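Local coordinates for iron-regulated ABC transporter siderophore-binding protein SirA (Staphylococcus aureus subsp. aureus, PDB 3MWF), which binds the ferric complex of the siderophore staphyloferrin B and probably delivers it to an ABC transporter for iron uptake, at residues Tyr180-Leu185 and Ser279-Ile284; Asp33-Ser37 and Gly276-Ser280. All coordinates share one frame; numbering follows the deposited sequence. Where two conformers were deposited one is given.

Contact 1. Residues Tyr180-Leu185 and Ser279-Ile284; sequences YAGEIL and SSLKLI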
# COMPACT_ATOMS: atom_id res chain seq x y z
N TYR A 180 -1.77 -0.74 -3.80
CA TYR A 180 -2.31 -0.76 -2.44
C TYR A 180 -3.80 -0.46 -2.40
O TYR A 180 -4.58 -1.29 -1.86
CB TYR A 180 -1.58 0.26 -1.55
CG TYR A 180 -2.00 0.12 -0.12
CD1 TYR A 180 -1.57 -0.99 0.65
CD2 TYR A 180 -2.86 1.05 0.47
CE1 TYR A 180 -1.99 -1.14 1.96
CE2 TYR A 180 -3.28 0.89 1.81
CZ TYR A 180 -2.84 -0.19 2.52
OH TYR A 180 -3.21 -0.36 3.83
N ALA A 181 -4.20 0.72 -2.89
CA ALA A 181 -5.60 1.13 -2.76
C ALA A 181 -6.47 0.39 -3.76
O ALA A 181 -7.57 0.00 -3.43
CB ALA A 181 -5.77 2.65 -2.94
N GLY A 182 -5.95 0.15 -4.96
CA GLY A 182 -6.74 -0.59 -5.97
C GLY A 182 -7.16 -1.99 -5.55
O GLY A 182 -8.30 -2.43 -5.82
N GLU A 183 -6.26 -2.72 -4.89
CA GLU A 183 -6.63 -4.03 -4.37
C GLU A 183 -7.65 -3.97 -3.23
O GLU A 183 -8.54 -4.82 -3.17
CB GLU A 183 -5.42 -4.85 -3.93
CG GLU A 183 -4.50 -5.23 -5.13
CD GLU A 183 -3.59 -6.40 -4.81
OE1 GLU A 183 -3.62 -6.98 -3.72
OE2 GLU A 183 -2.83 -6.79 -5.70
N ILE A 184 -7.51 -2.99 -2.33
CA ILE A 184 -8.49 -2.81 -1.26
C ILE A 184 -9.87 -2.46 -1.82
O ILE A 184 -10.87 -3.06 -1.41
CB ILE A 184 -8.00 -1.78 -0.23
CG1 ILE A 184 -6.83 -2.40 0.54
CG2 ILE A 184 -9.14 -1.44 0.78
CD1 ILE A 184 -5.98 -1.35 1.29
N LEU A 185 -9.92 -1.53 -2.77
CA LEU A 185 -11.21 -1.22 -3.38
C LEU A 185 -11.81 -2.47 -4.02
O LEU A 185 -13.04 -2.65 -3.97
CB LEU A 185 -11.13 -0.08 -4.41
CG LEU A 185 -10.70 1.28 -3.88
CD1 LEU A 185 -10.80 2.30 -4.99
CD2 LEU A 185 -11.51 1.69 -2.63
N SER A 279 -3.24 0.97 7.83
CA SER A 279 -3.85 1.87 6.85
C SER A 279 -5.04 1.28 6.15
O SER A 279 -5.89 2.01 5.66
CB SER A 279 -2.86 2.28 5.76
OG SER A 279 -1.86 3.11 6.28
N SER A 280 -5.08 -0.05 6.05
CA SER A 280 -6.21 -0.71 5.35
C SER A 280 -7.52 -0.38 6.06
O SER A 280 -8.50 0.04 5.42
CB SER A 280 -6.00 -2.24 5.18
OG SER A 280 -6.18 -2.98 6.38
N LEU A 281 -7.49 -0.49 7.40
CA LEU A 281 -8.67 -0.17 8.20
C LEU A 281 -8.99 1.32 8.10
O LEU A 281 -10.17 1.71 7.96
CB LEU A 281 -8.43 -0.60 9.66
CG LEU A 281 -8.02 -2.07 9.84
CD1 LEU A 281 -7.81 -2.36 11.33
CD2 LEU A 281 -9.06 -3.04 9.26
N LYS A 282 -7.96 2.16 8.15
CA LYS A 282 -8.14 3.58 7.96
C LYS A 282 -8.70 3.99 6.59
O LYS A 282 -9.50 4.91 6.50
CB LYS A 282 -6.84 4.32 8.25
CG LYS A 282 -6.97 5.81 8.31
CD LYS A 282 -7.43 6.21 9.71
CE LYS A 282 -7.21 7.69 9.92
NZ LYS A 282 -8.26 8.46 9.20
N LEU A 283 -8.25 3.33 5.53
CA LEU A 283 -8.75 3.62 4.19
C LEU A 283 -10.26 3.34 4.12
O LEU A 283 -11.04 4.19 3.64
CB LEU A 283 -7.94 2.83 3.14
CG LEU A 283 -8.13 3.21 1.66
CD1 LEU A 283 -6.98 2.66 0.81
CD2 LEU A 283 -9.48 2.69 1.12
N ILE A 284 -10.69 2.22 4.68
CA ILE A 284 -12.12 1.86 4.71
C ILE A 284 -12.92 2.92 5.49
O ILE A 284 -13.99 3.38 5.05
CB ILE A 284 -12.34 0.43 5.29
CG1 ILE A 284 -11.68 -0.63 4.37
CG2 ILE A 284 -13.85 0.14 5.35
CD1 ILE A 284 -11.57 -2.08 4.93
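Leu-283 of helix 277-290 meets helix 179-187 as a knob in a hole formed by Tyr-180, Ala-181, Ile-184 and Leu-185. Its CG stands anti to the backbone N (chi1 -168°), which carries both methyls across to the other helix. CD1 goes deepest and lies 3.9 Å from CB of Ala-181. It also approaches the Tyr-180 ring obliquely, with CE2 of Tyr-180 4.2 Å from CD1 of Leu-283. CD2 turns to CG2 of Ile-184 and, more loosely, to CD2 of Leu-185.

Ile-184 comes from the opposite helix, tip to tip with Leu-283. Its CD1 rests 4.0 Å from CB of Ser-280. The same methyl lies 3.5 Å above one face of the Tyr-180 ring, offset toward the rim. Tyr-140 of helix 130-155 and Phe-116 also touch Ile-184.

Tyr-180 spans the gap with its ring. Its OH ends against the first turn of the opposite helix, 3.3 Å from CB of Ser-279. The OH is also 2.9 Å from N of Ser-280, near the ring plane, but the angle is too poor for a hydrogen bond.

The axes of the two segments are 11.0 Å apart at closest approach and cross at -64°. All the touching residues are buried. Methyl and ring contacts make the chemistry mainly apolar, and the two segments share no hydrogen bond. The Tyr-180 hydroxyl, which reaches the other helix, is satisfied by the backbone O of Gly-276, three residues before the segment 279-284.

Contact 2. Residues Asp33-Ser37 and Gly276-Ser280; sequences DVAVS and GYKSS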
# COMPACT_ATOMS: atom_id res chain seq x y z
N ASP A 33 4.82 -1.62 9.32
CA ASP A 33 3.47 -1.52 9.84
C ASP A 33 2.97 -2.85 10.36
O ASP A 33 2.39 -2.94 11.45
CB ASP A 33 2.54 -0.96 8.75
CG ASP A 33 1.09 -0.79 9.23
OD1 ASP A 33 0.39 -1.82 9.43
OD2 ASP A 33 0.65 0.39 9.38
N VAL A 34 3.19 -3.90 9.59
CA VAL A 34 2.72 -5.24 9.98
C VAL A 34 3.45 -5.72 11.24
O VAL A 34 2.83 -6.30 12.13
CB VAL A 34 2.84 -6.22 8.79
CG1 VAL A 34 2.69 -7.70 9.24
CG2 VAL A 34 1.78 -5.89 7.74
N ALA A 35 4.75 -5.44 11.33
CA ALA A 35 5.52 -5.85 12.52
C ALA A 35 4.89 -5.22 13.77
O ALA A 35 4.60 -5.89 14.77
CB ALA A 35 6.97 -5.42 12.39
N VAL A 36 4.67 -3.91 13.70
CA VAL A 36 4.01 -3.20 14.81
C VAL A 36 2.63 -3.78 15.13
O VAL A 36 2.28 -4.01 16.31
CB VAL A 36 3.98 -1.68 14.51
CG1 VAL A 36 3.03 -0.92 15.47
CG2 VAL A 36 5.39 -1.07 14.54
N SER A 37 1.85 -4.06 14.09
CA SER A 37 0.51 -4.63 14.22
C SER A 37 0.50 -6.00 14.91
O SER A 37 -0.47 -6.38 15.60
CB SER A 37 -0.13 -4.73 12.84
OG SER A 37 -0.38 -3.42 12.31
N GLY A 276 0.37 -0.84 4.59
CA GLY A 276 0.34 -1.85 5.64
C GLY A 276 -1.03 -2.26 6.11
O GLY A 276 -2.05 -1.98 5.45
N TYR A 277 -1.04 -2.90 7.28
CA TYR A 277 -2.26 -3.37 7.89
C TYR A 277 -3.08 -2.23 8.47
O TYR A 277 -4.28 -2.11 8.17
CB TYR A 277 -1.96 -4.40 8.98
CG TYR A 277 -3.25 -4.85 9.61
CD1 TYR A 277 -4.06 -5.78 8.98
CD2 TYR A 277 -3.71 -4.26 10.80
CE1 TYR A 277 -5.29 -6.16 9.53
CE2 TYR A 277 -4.93 -4.64 11.35
CZ TYR A 277 -5.71 -5.58 10.71
OH TYR A 277 -6.91 -5.95 11.27
N LYS A 278 -2.44 -1.39 9.28
CA LYS A 278 -3.19 -0.30 9.93
C LYS A 278 -3.90 0.63 8.95
O LYS A 278 -5.04 1.04 9.19
CB LYS A 278 -2.28 0.49 10.88
CG LYS A 278 -1.96 -0.32 12.13
CD LYS A 278 -1.02 0.44 13.02
CE LYS A 278 -0.84 -0.33 14.34
NZ LYS A 278 -2.02 -0.19 15.28
N SER A 279 -3.24 0.97 7.83
CA SER A 279 -3.85 1.87 6.85
C SER A 279 -5.04 1.28 6.15
O SER A 279 -5.89 2.01 5.66
CB SER A 279 -2.86 2.28 5.76
OG SER A 279 -1.86 3.11 6.28
N SER A 280 -5.08 -0.05 6.05
CA SER A 280 -6.21 -0.71 5.35
C SER A 280 -7.52 -0.38 6.06
O SER A 280 -8.50 0.04 5.42
CB SER A 280 -6.00 -2.24 5.18
OG SER A 280 -6.18 -2.98 6.38
O HOH W 1 -0.38 0.92 7.03
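Asp-33 uses its carboxylate to hold two backbone N-H groups where the chain enters helix 277-290. OD1 of Asp-33 accepts a nearly straight bond from N of Lys-278 (2.9 Å, 170°). It is met on the syn side, 20° out of the carboxylate plane. N of Tyr-277 also gives OD1 of Asp-33 a weak, bent bond of 2.8 Å. The CG of Asp-33 is anti to its backbone N (chi1 -179°), which directs the carboxylate there.

A bridging water extends the polar network. It donates a weak bond to OD2 of Asp-33, and it accepts a bond of 3.0 Å from N of Ser-279 and a weak one from N of Gly-276. OD2 is also hydrogen-bonded to Tyr-57. Ser-37 OG turns back to O of Asp-33 in its own helix, 2.9 Å away and above the carbonyl plane. That carbonyl also accepts from N of Ser-37.

Van der Waals contacts add to this. The Lys-278 chain crosses the Asp-33 side chain obliquely, and CG of Lys-278 is 3.5 Å from OG of Ser-37. CG1 of Val-36 meets CE of Lys-278 at 4.1 Å. CG2 of Val-34 lies 4.2 Å from CB of Tyr-277. CA of Gly-276 packs 3.9 Å from CB of Asp-33.

Asp-33 accepts these N-H groups from far along the chain. Its negative charge probably suits the helix dipole there. The contact joins helix 29-37 of the N-terminal lobe to the start of helix 277-290 in the C-terminal lobe. In this binding-protein class a long helix, here 130-155, connects the lobes.

How the contacts relate
Contacts 1 and 2 both use helix 277-290, and their centres are 11 Å apart. They share Ser-279 and Ser-280. Along the chain, 33-37 comes first, then 180-185, and both pair with the region 276-284 near the C-terminus. Tyr-180 of contact 1 touches Gly-276 of contact 2. Helix 29-37 follows a strand of the six-stranded sheet, and helix 179-187 a strand of the five-stranded one. The start of helix 277-290 thus packs against the N-terminal lobe and its next turns against the C-terminal lobe, alongside the connecting helix 130-155. This is consistent with a fairly fixed lobe arrangement.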